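Local coordinates for protein hydrogenase maturation factor (Thermoanaerobacter tengcongensis, PDB 3VTI) that probably carries out ATP-dependent dehydration for nitrile synthesis in [NiFe]-hydrogenase maturation, after being S-carbamoylated by its partner HypF, and binds magnesium, at residues L42-G47 with S175-L180; K51-G56 with K91-A96; V147-T152 with K226-E231. All blocks are in the same frame, centred on the assembly; numbering follows the deposited sequence.

Contact 1: L42-G47 with S175-L180; sequences LFFPGG and SDVAPL
Phe44 presents the edge of its ring to Ser175 and Val177. CE2 lies 3.4 Å from Ser175 CB, and 4.0 Å from Val177 CG2, which sits in the ring plane; the side chains of Phe44 and Val177 cross at about a right angle. One face of the ring is used differently. With chi1 at 49°, CG lies between the backbone N and the carbonyl carbon of Phe44, folding the ring back over its own type II turn, and Gly47 C stands 3.6 Å above the ring centre. His156 adds a second aromatic neighbour, its ring plane about perpendicular to that of Phe44. At the turn, Pro45 O accepts a hydrogen bond from Ser175 N at 2.9 Å; the bond is nearly straight at the hydrogen (169°), although the N approaches from above the carbonyl plane, 42° out of it. Gly46 takes the third position of the turn, where glycine is favoured. Ser175 OG has its own partner in His156 ND1, while its modelled closeness to Val177 is doubtful. The join between the N- and C-terminal family regions therefore combines one backbone hydrogen bond with apolar edge packing, and involves no charge pair between its two segments.

Contact 2: K51-G56 with K91-A96; sequences KLAVCG and KSMAEA
Ser92 OG, whose CB lies 3.9 Å from Lys51 N, has both Asp48 OD1 and Lys88 O of its own helix within hydrogen-bonding reach, so its single proton is shared or alternates between them. The other carboxylate oxygen of Asp48 accepts a hydrogen bond from Lys51 N, so a single aspartate ties the two helices together here. From there the interface is apolar. The axes of the two segments approach to 8.1 Å and run nearly the same way, with a crossing angle of -28°. Val54 straddles the gap with both branches: CG1 is 3.8 Å from Ala96 CB, while CG2 meets Met93 CB, also at 3.8 Å. On the sheet side, the bend of Met93 at its last torsion (chi3 85°) brings CE to 4.1 Å from Ala53 CB. On the other flank Cys55 SG comes within 4.2 Å of Ala96 CB, and the Lys51 chain passes Ala96 to end with NZ hydrogen-bonded to Val177 O. Beneath, Ala53 and Met93 rest on strand 120-130, and Met93 also meets Phe12 of the second subunit. Two near-parallel helices, linked through strand 66-78 and laid on one mixed sheet, fit the alpha/beta N-terminal domain of the AIR synthase (PurM-like) family.

Contact 3: V147-T152 with K226-E231; sequences VLISGT and KLPVKE
Ile149 and Pro228 meet with their apolar surfaces set at an oblique angle, the methyl CG2 of Ile149 resting 3.5 Å from Pro228 CG and 3.7 Å from Pro228 CD. The branch that touches is fixed by the first torsion of Ile149: at chi1 -175°, CG1 extends opposite the backbone N, and CG2 falls between N and the carbonyl carbon, facing the proline ring. One residue before Thr152, Gly151 O adds a backbone atom beside the same ring, near Pro228 CG. Strand 146-149 is an inner strand of the mixed sheet in the AIR synthase-related C-terminal domain, flanked by strands 254-257 and 279-285, and Ile149 also packs on Val254 and Ile281; the opposing residues belong to the connection from strand 219-223 to helix 231-240. Beyond the strand the chain holds to this connection through Thr152. Thr152 CA lies 3.3 Å from Pro228 O in a bent CA-H...O contact, 141° at the hydrogen. At chi1 54° the two branches of Thr152 part company: CG2 turns to the backbone, 3.8 Å from both Val229 N and Lys230 N, whereas OG1 is hydrogen-bonded to Asp155 OD1. Lys230, the N-cap residue of helix 231-240, crosses Thr152 at about a right angle. Its CG lies 3.9 Å from Thr152 CG2 and its CE 3.6 Å from Thr152 OG1. Val229 CB points away from segment 147-152, and its side chain packs on Phe244.

Contacts 1 and 2 are buried, whereas contact 3 is partly buried and has the exposed Lys230 at its margin. Contact 1 joins the two family regions; contact 2 stays within the N-terminal one, contact 3 within the C-terminal one. The first two touch, their centres 9 Å apart: Val177 CG1 packs on Leu52 CA, and Cys55 SG packs against the backbone of Ala178 and Pro179. Contact 3 lies about 18 Å from contact 1, centre to centre, and does not touch it. Chemistry follows place: helix against helix relies on apolar packing of Val54, Ala96, Met93 and Cys55, while the loop contacts add backbone carbonyls to their apolar packing, through an N-H bond in contact 1 and a CA-H contact in contact 3.

Contact 1: L42-G47 with S175-L180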
loop_
_atom_site.group_PDB
_atom_site.type_symbol
_atom_site.label_atom_id
_atom_site.label_comp_id
_atom_site.label_asym_id
_atom_site.label_seq_id
_atom_site.Cartn_x
_atom_site.Cartn_y
_atom_site.Cartn_z
ATOM N N LEU C 42 -2.897 -0.666 -12.392
ATOM C CA LEU C 42 -1.779 0.273 -12.373
ATOM C C LEU C 42 -1.596 0.964 -13.717
ATOM O O LEU C 42 -1.074 2.076 -13.782
ATOM C CB LEU C 42 -0.488 -0.453 -11.994
ATOM C CG LEU C 42 -0.504 -1.287 -10.713
ATOM C CD1 LEU C 42 0.645 -2.276 -10.715
ATOM C CD2 LEU C 42 -0.487 -0.408 -9.465
ATOM N N PHE C 43 -2.013 0.272 -14.775
ATOM C CA PHE C 43 -1.967 0.775 -16.142
ATOM C C PHE C 43 -3.378 0.751 -16.718
ATOM O O PHE C 43 -4.017 -0.304 -16.800
ATOM C CB PHE C 43 -1.025 -0.077 -17.004
ATOM C CG PHE C 43 0.348 -0.234 -16.420
ATOM C CD1 PHE C 43 0.649 -1.319 -15.601
ATOM C CD2 PHE C 43 1.340 0.710 -16.676
ATOM C CE1 PHE C 43 1.915 -1.462 -15.045
ATOM C CE2 PHE C 43 2.608 0.576 -16.124
ATOM C CZ PHE C 43 2.896 -0.513 -15.310
ATOM N N PHE C 44 -3.858 1.925 -17.105
ATOM C CA PHE C 44 -5.226 2.088 -17.563
ATOM C C PHE C 44 -5.239 3.018 -18.769
ATOM O O PHE C 44 -4.303 3.792 -18.961
ATOM C CB PHE C 44 -6.079 2.667 -16.425
ATOM C CG PHE C 44 -5.470 3.876 -15.768
ATOM C CD1 PHE C 44 -4.629 3.734 -14.674
ATOM C CD2 PHE C 44 -5.729 5.154 -16.251
ATOM C CE1 PHE C 44 -4.048 4.845 -14.069
ATOM C CE2 PHE C 44 -5.160 6.272 -15.647
ATOM C CZ PHE C 44 -4.317 6.114 -14.556
ATOM N N PRO C 45 -6.301 2.957 -19.586
ATOM C CA PRO C 45 -6.351 3.870 -20.725
ATOM C C PRO C 45 -6.089 5.324 -20.310
ATOM O O PRO C 45 -6.726 5.838 -19.384
ATOM C CB PRO C 45 -7.779 3.693 -21.236
ATOM C CG PRO C 45 -8.094 2.267 -20.919
ATOM C CD PRO C 45 -7.462 2.046 -19.568
ATOM N N GLY C 46 -5.124 5.956 -20.974
ATOM C CA GLY C 46 -4.829 7.361 -20.752
ATOM C C GLY C 46 -3.811 7.651 -19.661
ATOM O O GLY C 46 -3.470 8.818 -19.427
ATOM N N GLY C 47 -3.331 6.607 -18.989
ATOM C CA GLY C 47 -2.338 6.788 -17.944
ATOM C C GLY C 47 -1.897 5.554 -17.180
ATOM O O GLY C 47 -2.131 4.406 -17.594
ATOM N N SER C 175 -8.598 8.070 -19.305
ATOM C CA SER C 175 -8.361 8.928 -18.158
ATOM C C SER C 175 -7.841 10.289 -18.604
ATOM O O SER C 175 -7.260 10.416 -19.677
ATOM C CB SER C 175 -7.369 8.275 -17.213
ATOM O OG SER C 175 -7.099 9.120 -16.119
ATOM N N ASP C 176 -8.057 11.301 -17.773
ATOM C CA ASP C 176 -7.725 12.674 -18.129
ATOM C C ASP C 176 -6.474 13.174 -17.411
ATOM O O ASP C 176 -6.194 14.370 -17.444
ATOM C CB ASP C 176 -8.909 13.603 -17.830
ATOM C CG ASP C 176 -9.242 13.690 -16.338
ATOM O OD1 ASP C 176 -8.814 12.819 -15.558
ATOM O OD2 ASP C 176 -9.949 14.645 -15.940
ATOM N N VAL C 177 -5.741 12.258 -16.762
ATOM C CA VAL C 177 -4.547 12.589 -15.969
ATOM C C VAL C 177 -3.676 13.610 -16.668
ATOM O O VAL C 177 -3.212 13.390 -17.800
ATOM C CB VAL C 177 -3.668 11.352 -15.670
ATOM C CG1 VAL C 177 -2.710 11.644 -14.518
ATOM C CG2 VAL C 177 -4.523 10.172 -15.333
ATOM N N ALA C 178 -3.456 14.722 -15.974
ATOM C CA ALA C 178 -2.687 15.849 -16.489
ATOM C C ALA C 178 -2.203 16.748 -15.350
ATOM O O ALA C 178 -2.866 16.839 -14.312
ATOM C CB ALA C 178 -3.526 16.650 -17.476
ATOM N N PRO C 179 -1.029 17.392 -15.526
ATOM C CA PRO C 179 -0.596 18.435 -14.598
ATOM C C PRO C 179 -1.200 19.764 -15.020
ATOM O O PRO C 179 -1.112 20.148 -16.193
ATOM C CB PRO C 179 0.924 18.450 -14.776
ATOM C CG PRO C 179 1.135 18.043 -16.202
ATOM C CD PRO C 179 -0.012 17.122 -16.564
ATOM N N LEU C 180 -1.819 20.453 -14.069
ATOM C CA LEU C 180 -2.587 21.659 -14.368
ATOM C C LEU C 180 -1.914 22.920 -13.876
ATOM O O LEU C 180 -2.487 24.008 -13.950
ATOM C CB LEU C 180 -3.990 21.570 -13.764
ATOM C CG LEU C 180 -4.906 20.447 -14.255
ATOM C CD1 LEU C 180 -6.089 20.353 -13.330
ATOM C CD2 LEU C 180 -5.355 20.672 -15.706
#

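Contact 2: K51-G56 with K91-A96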
loop_
_atom_site.group_PDB
_atom_site.type_symbol
_atom_site.label_atom_id
_atom_site.label_comp_id
_atom_site.label_asym_id
_atom_site.label_seq_id
_atom_site.Cartn_x
_atom_site.Cartn_y
_atom_site.Cartn_z
ATOM N N LYS C 51 2.149 8.423 -13.574
ATOM C CA LYS C 51 1.744 9.730 -14.073
ATOM C C LYS C 51 0.784 10.363 -13.077
ATOM O O LYS C 51 0.824 11.574 -12.822
ATOM C CB LYS C 51 1.073 9.592 -15.436
ATOM C CG LYS C 51 0.841 10.909 -16.125
ATOM C CD LYS C 51 0.207 10.728 -17.498
ATOM C CE LYS C 51 0.086 12.079 -18.206
ATOM N NZ LYS C 51 -0.872 12.045 -19.349
ATOM N N LEU C 52 -0.072 9.516 -12.518
ATOM C CA LEU C 52 -1.052 9.903 -11.523
ATOM C C LEU C 52 -0.387 10.457 -10.262
ATOM O O LEU C 52 -0.754 11.523 -9.773
ATOM C CB LEU C 52 -1.913 8.688 -11.197
ATOM C CG LEU C 52 -3.129 8.826 -10.296
ATOM C CD1 LEU C 52 -3.964 10.042 -10.679
ATOM C CD2 LEU C 52 -3.964 7.539 -10.331
ATOM N N ALA C 53 0.604 9.732 -9.751
ATOM C CA ALA C 53 1.292 10.097 -8.522
ATOM C C ALA C 53 1.934 11.489 -8.612
ATOM O O ALA C 53 1.977 12.228 -7.625
ATOM C CB ALA C 53 2.326 9.050 -8.188
ATOM N N VAL C 54 2.441 11.835 -9.790
ATOM C CA VAL C 54 3.078 13.128 -9.986
ATOM C C VAL C 54 2.015 14.215 -10.154
ATOM O O VAL C 54 1.969 15.165 -9.382
ATOM C CB VAL C 54 4.042 13.129 -11.200
ATOM C CG1 VAL C 54 4.670 14.502 -11.391
ATOM C CG2 VAL C 54 5.125 12.084 -11.012
ATOM N N CYS C 55 1.155 14.043 -11.148
ATOM C CA CYS C 55 0.150 15.024 -11.502
ATOM C C CYS C 55 -0.725 15.441 -10.332
ATOM O O CYS C 55 -0.944 16.639 -10.100
ATOM C CB CYS C 55 -0.692 14.509 -12.668
ATOM S SG CYS C 55 0.260 14.476 -14.220
ATOM N N GLY C 56 -1.200 14.451 -9.583
ATOM C CA GLY C 56 -2.081 14.712 -8.451
ATOM C C GLY C 56 -1.474 15.633 -7.416
ATOM O O GLY C 56 -2.139 16.512 -6.885
ATOM N N LYS C 91 9.487 5.896 -15.436
ATOM C CA LYS C 91 9.526 6.676 -16.679
ATOM C C LYS C 91 8.355 7.665 -16.791
ATOM O O LYS C 91 8.563 8.844 -17.095
ATOM C CB LYS C 91 9.530 5.737 -17.891
ATOM C CG LYS C 91 9.827 6.400 -19.237
ATOM C CD LYS C 91 9.608 5.419 -20.376
ATOM C CE LYS C 91 10.184 5.936 -21.694
ATOM N NZ LYS C 91 9.361 7.049 -22.257
ATOM N N SER C 92 7.137 7.175 -16.547
ATOM C CA SER C 92 5.934 8.012 -16.555
ATOM C C SER C 92 6.000 9.138 -15.526
ATOM O O SER C 92 5.543 10.248 -15.785
ATOM C CB SER C 92 4.694 7.172 -16.301
ATOM O OG SER C 92 4.403 6.363 -17.414
ATOM N N MET C 93 6.577 8.837 -14.364
ATOM C CA MET C 93 6.840 9.838 -13.339
ATOM C C MET C 93 7.865 10.859 -13.814
ATOM O O MET C 93 7.666 12.063 -13.636
ATOM C CB MET C 93 7.314 9.188 -12.034
ATOM C CG MET C 93 6.278 8.328 -11.356
ATOM S SD MET C 93 6.810 7.702 -9.767
ATOM C CE MET C 93 6.384 9.042 -8.664
ATOM N N ALA C 94 8.952 10.396 -14.423
ATOM C CA ALA C 94 9.953 11.320 -14.950
ATOM C C ALA C 94 9.336 12.278 -15.975
ATOM O O ALA C 94 9.551 13.486 -15.898
ATOM C CB ALA C 94 11.138 10.569 -15.547
ATOM N N GLU C 95 8.553 11.731 -16.906
ATOM C CA GLU C 95 7.920 12.520 -17.964
ATOM C C GLU C 95 6.943 13.575 -17.444
ATOM O O GLU C 95 6.918 14.701 -17.943
ATOM C CB GLU C 95 7.232 11.610 -18.977
ATOM C CG GLU C 95 8.217 10.886 -19.889
ATOM C CD GLU C 95 7.595 9.708 -20.634
ATOM O OE1 GLU C 95 6.713 9.018 -20.059
ATOM O OE2 GLU C 95 8.007 9.465 -21.795
ATOM N N ALA C 96 6.154 13.211 -16.436
ATOM C CA ALA C 96 5.176 14.126 -15.854
ATOM C C ALA C 96 5.830 15.282 -15.089
ATOM O O ALA C 96 5.375 16.427 -15.179
ATOM C CB ALA C 96 4.209 13.370 -14.963
#

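Contact 3: V147-T152 with K226-E231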
loop_
_atom_site.group_PDB
_atom_site.type_symbol
_atom_site.label_atom_id
_atom_site.label_comp_id
_atom_site.label_asym_id
_atom_site.label_seq_id
_atom_site.Cartn_x
_atom_site.Cartn_y
_atom_site.Cartn_z
ATOM N N VAL C 147 -18.777 29.940 -10.653
ATOM C CA VAL C 147 -18.103 28.660 -10.598
ATOM C C VAL C 147 -17.826 28.185 -12.009
ATOM O O VAL C 147 -18.731 28.137 -12.840
ATOM C CB VAL C 147 -18.961 27.612 -9.875
ATOM C CG1 VAL C 147 -18.140 26.366 -9.569
ATOM C CG2 VAL C 147 -19.520 28.185 -8.593
ATOM N N LEU C 148 -16.573 27.829 -12.266
ATOM C CA LEU C 148 -16.170 27.255 -13.541
ATOM C C LEU C 148 -15.525 25.881 -13.346
ATOM O O LEU C 148 -14.986 25.572 -12.271
ATOM C CB LEU C 148 -15.193 28.188 -14.261
ATOM C CG LEU C 148 -15.699 29.565 -14.680
ATOM C CD1 LEU C 148 -15.489 30.594 -13.587
ATOM C CD2 LEU C 148 -15.001 29.998 -15.938
ATOM N N ILE C 149 -15.588 25.061 -14.392
ATOM C CA ILE C 149 -14.832 23.813 -14.464
ATOM C C ILE C 149 -13.926 23.880 -15.689
ATOM O O ILE C 149 -14.363 24.322 -16.756
ATOM C CB ILE C 149 -15.759 22.564 -14.552
ATOM C CG1 ILE C 149 -14.946 21.268 -14.508
ATOM C CG2 ILE C 149 -16.579 22.571 -15.825
ATOM C CD1 ILE C 149 -14.750 20.728 -13.140
ATOM N N SER C 150 -12.682 23.424 -15.545
ATOM C CA SER C 150 -11.680 23.511 -16.622
ATOM C C SER C 150 -11.914 22.587 -17.824
ATOM O O SER C 150 -11.275 22.761 -18.859
ATOM C CB SER C 150 -10.276 23.258 -16.060
ATOM O OG SER C 150 -10.188 21.986 -15.444
ATOM N N GLY C 151 -12.806 21.605 -17.680
ATOM C CA GLY C 151 -13.098 20.655 -18.758
ATOM C C GLY C 151 -14.127 19.593 -18.388
ATOM O O GLY C 151 -14.838 19.724 -17.389
ATOM N N THR C 152 -14.204 18.541 -19.201
ATOM C CA THR C 152 -15.240 17.526 -19.058
ATOM C C THR C 152 -15.158 16.807 -17.717
ATOM O O THR C 152 -14.071 16.652 -17.138
ATOM C CB THR C 152 -15.192 16.485 -20.191
ATOM O OG1 THR C 152 -13.880 15.936 -20.269
ATOM C CG2 THR C 152 -15.560 17.110 -21.538
ATOM N N LYS C 226 -25.097 23.289 -18.793
ATOM C CA LYS C 226 -23.781 23.904 -18.888
ATOM C C LYS C 226 -22.645 22.982 -18.475
ATOM O O LYS C 226 -21.485 23.364 -18.574
ATOM C CB LYS C 226 -23.730 25.195 -18.059
ATOM C CG LYS C 226 -24.434 26.393 -18.703
ATOM C CD LYS C 226 -23.672 26.901 -19.929
ATOM C CE LYS C 226 -24.571 27.716 -20.847
ATOM N NZ LYS C 226 -25.505 26.844 -21.622
ATOM N N LEU C 227 -22.967 21.772 -18.028
ATOM C CA LEU C 227 -21.943 20.832 -17.556
ATOM C C LEU C 227 -21.287 20.071 -18.708
ATOM O O LEU C 227 -21.975 19.402 -19.482
ATOM C CB LEU C 227 -22.516 19.860 -16.521
ATOM C CG LEU C 227 -23.087 20.459 -15.226
ATOM C CD1 LEU C 227 -23.889 19.429 -14.420
ATOM C CD2 LEU C 227 -21.993 21.089 -14.371
ATOM N N PRO C 228 -19.951 20.197 -18.839
ATOM C CA PRO C 228 -19.225 19.520 -19.911
ATOM C C PRO C 228 -18.960 18.052 -19.596
ATOM O O PRO C 228 -18.492 17.712 -18.502
ATOM C CB PRO C 228 -17.907 20.304 -20.003
ATOM C CG PRO C 228 -17.706 20.863 -18.658
ATOM C CD PRO C 228 -19.071 21.070 -18.042
ATOM N N VAL C 229 -19.254 17.192 -20.561
ATOM C CA VAL C 229 -19.115 15.761 -20.362
ATOM C C VAL C 229 -19.043 15.070 -21.716
ATOM O O VAL C 229 -19.905 15.308 -22.584
ATOM C CB VAL C 229 -20.293 15.189 -19.488
ATOM C CG1 VAL C 229 -21.663 15.584 -20.061
ATOM C CG2 VAL C 229 -20.166 13.683 -19.302
ATOM N N LYS C 230 -18.013 14.240 -21.902
ATOM C CA LYS C 230 -17.864 13.471 -23.135
ATOM C C LYS C 230 -19.034 12.519 -23.266
ATOM O O LYS C 230 -19.471 11.929 -22.280
ATOM C CB LYS C 230 -16.544 12.699 -23.160
ATOM C CG LYS C 230 -15.298 13.584 -23.189
ATOM C CD LYS C 230 -14.020 12.767 -23.305
ATOM C CE LYS C 230 -12.813 13.559 -22.794
ATOM N NZ LYS C 230 -12.381 14.663 -23.690
ATOM N N GLU C 231 -19.551 12.394 -24.483
ATOM C CA GLU C 231 -20.668 11.508 -24.782
ATOM C C GLU C 231 -20.432 10.086 -24.286
ATOM O O GLU C 231 -21.362 9.424 -23.819
ATOM C CB GLU C 231 -20.968 11.500 -26.287
ATOM C CG GLU C 231 -21.547 12.809 -26.811
ATOM C CD GLU C 231 -22.961 13.074 -26.328
ATOM O OE1 GLU C 231 -23.787 12.134 -26.355
ATOM O OE2 GLU C 231 -23.246 14.223 -25.927
#